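Local coordinates for protein dimethyl-sulfide monooxygenase (Hyphomicrobium sulfonivorans, PDB 6AK1) that oxidises dimethyl sulfide to methanethiol and formaldehyde as the FMN-dependent large subunit of a two-component monooxygenase that draws on NADH and oxygen, at residues A[65-69]-A[70-74]; A[306-309]-A[310-314]. All blocks are in the same frame, centred on the assembly; numbering follows the deposited sequence.

Contact 1: A[65-69]-A[70-74]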
loop_
_atom_site.group_PDB
_atom_site.type_symbol
_atom_site.label_atom_id
_atom_site.label_comp_id
_atom_site.label_asym_id
_atom_site.label_seq_id
_atom_site.Cartn_x
_atom_site.Cartn_y
_atom_site.Cartn_z
ATOM N N VAL A 65 -3.819 -3.663 22.566
ATOM C CA VAL A 65 -3.671 -2.551 23.512
ATOM C C VAL A 65 -4.965 -2.301 24.287
ATOM O O VAL A 65 -4.954 -2.185 25.521
ATOM C CB VAL A 65 -3.207 -1.282 22.772
ATOM C CG1 VAL A 65 -3.366 -0.044 23.667
ATOM C CG2 VAL A 65 -1.767 -1.448 22.302
ATOM N N TYR A 66 -6.088 -2.199 23.585
ATOM C CA TYR A 66 -7.356 -1.900 24.238
ATOM C C TYR A 66 -7.745 -3.007 25.200
ATOM O O TYR A 66 -7.852 -4.179 24.812
ATOM C CB TYR A 66 -8.454 -1.691 23.200
ATOM C CG TYR A 66 -9.827 -1.464 23.794
ATOM C CD1 TYR A 66 -10.056 -0.433 24.715
ATOM C CD2 TYR A 66 -10.900 -2.263 23.422
ATOM C CE1 TYR A 66 -11.328 -0.223 25.263
ATOM C CE2 TYR A 66 -12.168 -2.055 23.949
ATOM C CZ TYR A 66 -12.376 -1.041 24.878
ATOM O OH TYR A 66 -13.647 -0.843 25.404
ATOM N N ARG A 67 -7.946 -2.635 26.468
ATOM C CA ARG A 67 -8.274 -3.571 27.539
ATOM C C ARG A 67 -7.155 -4.576 27.809
ATOM O O ARG A 67 -7.376 -5.572 28.507
ATOM C CB ARG A 67 -9.601 -4.308 27.258
ATOM C CG ARG A 67 -10.750 -3.370 26.915
ATOM C CD ARG A 67 -12.091 -4.085 26.758
ATOM N NE ARG A 67 -12.539 -4.737 27.987
ATOM C CZ ARG A 67 -13.751 -5.265 28.163
ATOM N NH1 ARG A 67 -14.650 -5.224 27.198
ATOM N NH2 ARG A 67 -14.064 -5.839 29.312
ATOM N N GLY A 68 -5.952 -4.341 27.283
ATOM C CA GLY A 68 -4.812 -5.185 27.597
ATOM C C GLY A 68 -4.828 -6.573 26.996
ATOM O O GLY A 68 -4.116 -7.451 27.485
ATOM N N SER A 69 -5.628 -6.811 25.956
ATOM C CA SER A 69 -5.657 -8.113 25.299
ATOM C C SER A 69 -6.133 -7.946 23.865
ATOM O O SER A 69 -6.606 -6.882 23.457
ATOM C CB SER A 69 -6.562 -9.112 26.032
ATOM O OG SER A 69 -7.928 -8.840 25.776
ATOM N N ALA A 70 -6.003 -9.023 23.096
ATOM C CA ALA A 70 -6.509 -9.042 21.738
ATOM C C ALA A 70 -7.969 -9.476 21.663
ATOM O O ALA A 70 -8.489 -9.641 20.558
ATOM C CB ALA A 70 -5.636 -9.951 20.872
ATOM N N GLU A 71 -8.647 -9.652 22.803
ATOM C CA GLU A 71 -9.960 -10.292 22.769
ATOM C C GLU A 71 -10.983 -9.458 21.999
ATOM O O GLU A 71 -11.772 -10.005 21.223
ATOM C CB GLU A 71 -10.484 -10.578 24.175
ATOM C CG GLU A 71 -11.920 -11.113 24.116
ATOM C CD GLU A 71 -12.610 -11.241 25.458
ATOM O OE1 GLU A 71 -12.186 -10.576 26.427
ATOM O OE2 GLU A 71 -13.597 -12.008 25.533
ATOM N N MET A 72 -11.002 -8.144 22.205
ATOM C CA MET A 72 -11.968 -7.333 21.471
ATOM C C MET A 72 -11.679 -7.339 19.972
ATOM O O MET A 72 -12.614 -7.299 19.165
ATOM C CB MET A 72 -11.985 -5.911 22.019
ATOM C CG MET A 72 -12.474 -5.837 23.484
ATOM S SD MET A 72 -14.067 -6.663 23.752
ATOM C CE MET A 72 -13.578 -7.999 24.801
ATOM N N ALA A 73 -10.399 -7.410 19.583
ATOM C CA ALA A 73 -10.055 -7.512 18.166
ATOM C C ALA A 73 -10.528 -8.837 17.567
ATOM O O ALA A 73 -11.013 -8.870 16.431
ATOM C CB ALA A 73 -8.546 -7.350 17.978
ATOM N N LEU A 74 -10.400 -9.937 18.312
ATOM C CA LEU A 74 -10.905 -11.223 17.829
ATOM C C LEU A 74 -12.426 -11.213 17.681
ATOM O O LEU A 74 -12.972 -11.797 16.733
ATOM C CB LEU A 74 -10.476 -12.346 18.778
ATOM C CG LEU A 74 -8.996 -12.727 18.732
ATOM C CD1 LEU A 74 -8.586 -13.511 20.000
ATOM C CD2 LEU A 74 -8.677 -13.539 17.466
HETATM O O HOH W 1 -9.512 -6.911 24.413
HETATM O O HOH W 2 -8.197 -5.853 21.361
#
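Tyr66 and Arg67 lean onto Met72 through different first torsions: the tyrosine ring is anti to its own amide nitrogen (chi1 176°), whereas CG of Arg67 lies anti to the carbonyl carbon (chi1 -51°). The arginine chain thereby passes over the phenol, with Arg67 CG 3.3 Å above the plane of the Tyr66 ring and over its centre. Met72 meets the two side chains with the middle of its own. Its CG lies 3.7 Å from Arg67 CD and 3.8 Å from Tyr66 CE2, an oblique approach to the ring. Farther out, Met72 SD comes obliquely within 3.8 Å of Arg67 NH1.

Behind these side chains two waters join the loop to the first turn of the helix. Water 1 probably donates to Tyr66 O, is hydrogen-bonded to Ser69 OG and accepts from Met72 N at 2.9 Å; the serine hydroxyl, 2.8 Å from the water, is turned there with OG between its backbone N and carbonyl carbon (chi1 76°). Water 2 lies 2.8 Å from Ser69 O, to which it probably donates, and accepts from Ala73 N. Amides of the opening helical turn, which have no preceding turn to bond to, thus find water acceptors just beyond the N-cap residue Ala70.

The waters bridge the loop to the N-terminus of the helix at the protein surface, away from the residues expected, from relatives, to bind FMN. The loop leaves barrel strand 53-57 and enters the short helix 71-75. Both lie against helix 305-316, where Glu306 is the polar partner of Tyr66 and Arg67, while Ala73 rests on Ala310; Asp319, just past that helix, accepts from Arg67 N.

Contact 2: A[306-309]-A[310-314]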
loop_
_atom_site.group_PDB
_atom_site.type_symbol
_atom_site.label_atom_id
_atom_site.label_comp_id
_atom_site.label_asym_id
_atom_site.label_seq_id
_atom_site.Cartn_x
_atom_site.Cartn_y
_atom_site.Cartn_z
ATOM N N GLU A 306 -16.357 -1.235 20.396
ATOM C CA GLU A 306 -15.211 -1.897 21.003
ATOM C C GLU A 306 -14.256 -2.478 19.966
ATOM O O GLU A 306 -13.070 -2.643 20.266
ATOM C CB GLU A 306 -15.687 -2.967 21.988
ATOM C CG GLU A 306 -16.267 -2.337 23.259
ATOM C CD GLU A 306 -15.983 -3.144 24.515
ATOM O OE1 GLU A 306 -16.832 -3.974 24.895
ATOM O OE2 GLU A 306 -14.908 -2.959 25.118
ATOM N N GLY A 307 -14.732 -2.767 18.751
ATOM C CA GLY A 307 -13.821 -3.130 17.678
ATOM C C GLY A 307 -12.981 -1.959 17.188
ATOM O O GLY A 307 -11.798 -2.123 16.866
ATOM N N MET A 308 -13.576 -0.765 17.111
ATOM C CA MET A 308 -12.795 0.398 16.699
ATOM C C MET A 308 -11.830 0.844 17.796
ATOM O O MET A 308 -10.779 1.425 17.502
ATOM C CB MET A 308 -13.727 1.544 16.298
ATOM C CG MET A 308 -13.017 2.738 15.669
ATOM S SD MET A 308 -11.875 2.322 14.306
ATOM C CE MET A 308 -12.993 1.574 13.117
ATOM N N LEU A 309 -12.161 0.574 19.063
ATOM C CA LEU A 309 -11.230 0.878 20.146
ATOM C C LEU A 309 -10.018 -0.042 20.115
ATOM O O LEU A 309 -8.905 0.376 20.466
ATOM C CB LEU A 309 -11.945 0.782 21.494
ATOM C CG LEU A 309 -13.006 1.871 21.668
ATOM C CD1 LEU A 309 -13.764 1.699 22.984
ATOM C CD2 LEU A 309 -12.367 3.238 21.589
ATOM N N ALA A 310 -10.208 -1.302 19.712
ATOM C CA ALA A 310 -9.060 -2.176 19.526
ATOM C C ALA A 310 -8.146 -1.632 18.442
ATOM O O ALA A 310 -6.921 -1.618 18.604
ATOM C CB ALA A 310 -9.516 -3.599 19.186
ATOM N N LEU A 311 -8.722 -1.172 17.328
ATOM C CA LEU A 311 -7.902 -0.657 16.234
ATOM C C LEU A 311 -7.201 0.625 16.644
ATOM O O LEU A 311 -5.995 0.783 16.411
ATOM C CB LEU A 311 -8.759 -0.424 14.981
ATOM C CG LEU A 311 -9.279 -1.641 14.198
ATOM C CD1 LEU A 311 -10.279 -1.208 13.136
ATOM C CD2 LEU A 311 -8.121 -2.446 13.569
ATOM N N TYR A 312 -7.942 1.542 17.273
ATOM C CA TYR A 312 -7.345 2.760 17.818
ATOM C C TYR A 312 -6.181 2.439 18.742
ATOM O O TYR A 312 -5.117 3.064 18.648
ATOM C CB TYR A 312 -8.406 3.579 18.556
ATOM C CG TYR A 312 -9.182 4.520 17.659
ATOM C CD1 TYR A 312 -9.360 4.237 16.304
ATOM C CD2 TYR A 312 -9.721 5.705 18.158
ATOM C CE1 TYR A 312 -10.070 5.109 15.470
ATOM C CE2 TYR A 312 -10.431 6.583 17.332
ATOM C CZ TYR A 312 -10.594 6.275 15.989
ATOM O OH TYR A 312 -11.280 7.133 15.164
ATOM N N GLY A 313 -6.355 1.444 19.617
ATOM C CA GLY A 313 -5.288 1.069 20.531
ATOM C C GLY A 313 -4.001 0.722 19.806
ATOM O O GLY A 313 -2.926 1.225 20.146
ATOM N N GLY A 314 -4.093 -0.145 18.792
ATOM C CA GLY A 314 -2.909 -0.485 18.021
ATOM C C GLY A 314 -2.401 0.673 17.180
ATOM O O GLY A 314 -1.194 0.841 17.009
#
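Met308 and Tyr312, one turn apart on an alpha-helix, form a Met-aromatic contact. The sulfur comes obliquely to the phenol at its CE1 corner: Met308 SD is 3.5 Å from Tyr312 CE1 and 4.4 Å from the ring centroid, 54° off the ring normal. Met308 CG adds a second touch on CE1. From the same side chain the terminal methyl turns to Leu311, the residue before the tyrosine, with Met308 CE 3.9 Å from Leu311 CD1. The methionine reaches both because its CG stands anti to the backbone N (chi1 -172°) and the chain then folds at chi2 and chi3.

Beneath these side chains, i to i+4 backbone hydrogen bonds set the spacing. Ala310 N to Glu306 O, Leu311 N to Gly307 O and Gly313 N to Leu309 O flank Tyr312 N to Met308 O, the 2.8 Å bond that ties the Met-aromatic pair together.

In the next shell, helix 355-362 packs through Ile359 on both Leu309 and Tyr312, and Ala20 meets Met308. The far end of the phenol is fixed by a hydrogen bond from Tyr312 OH to Gly366 O, which pins the ring that the sulfur touches.

The centres of contact 1 and contact 2 lie about 8 Å apart, on the same side of the chain's centre, although some 230 residues separate them in sequence. Contact 1 comes first, in the loop and short helix following strand 53-57; contact 2 lies on helix 305-316, after strand 276-284. Both strands belong to the parallel barrel of the luciferase-like monooxygenase fold. The two touch directly: Tyr66 OH probably hydrogen-bonds to Glu306 OE2 at 2.5 Å, and Arg67 NH1 makes a salt bridge to the same oxygen. Val65 CG2 also packs on Gly313 O, so two excursions that follow different barrel strands, far apart in sequence, are joined by polar bonds and packing.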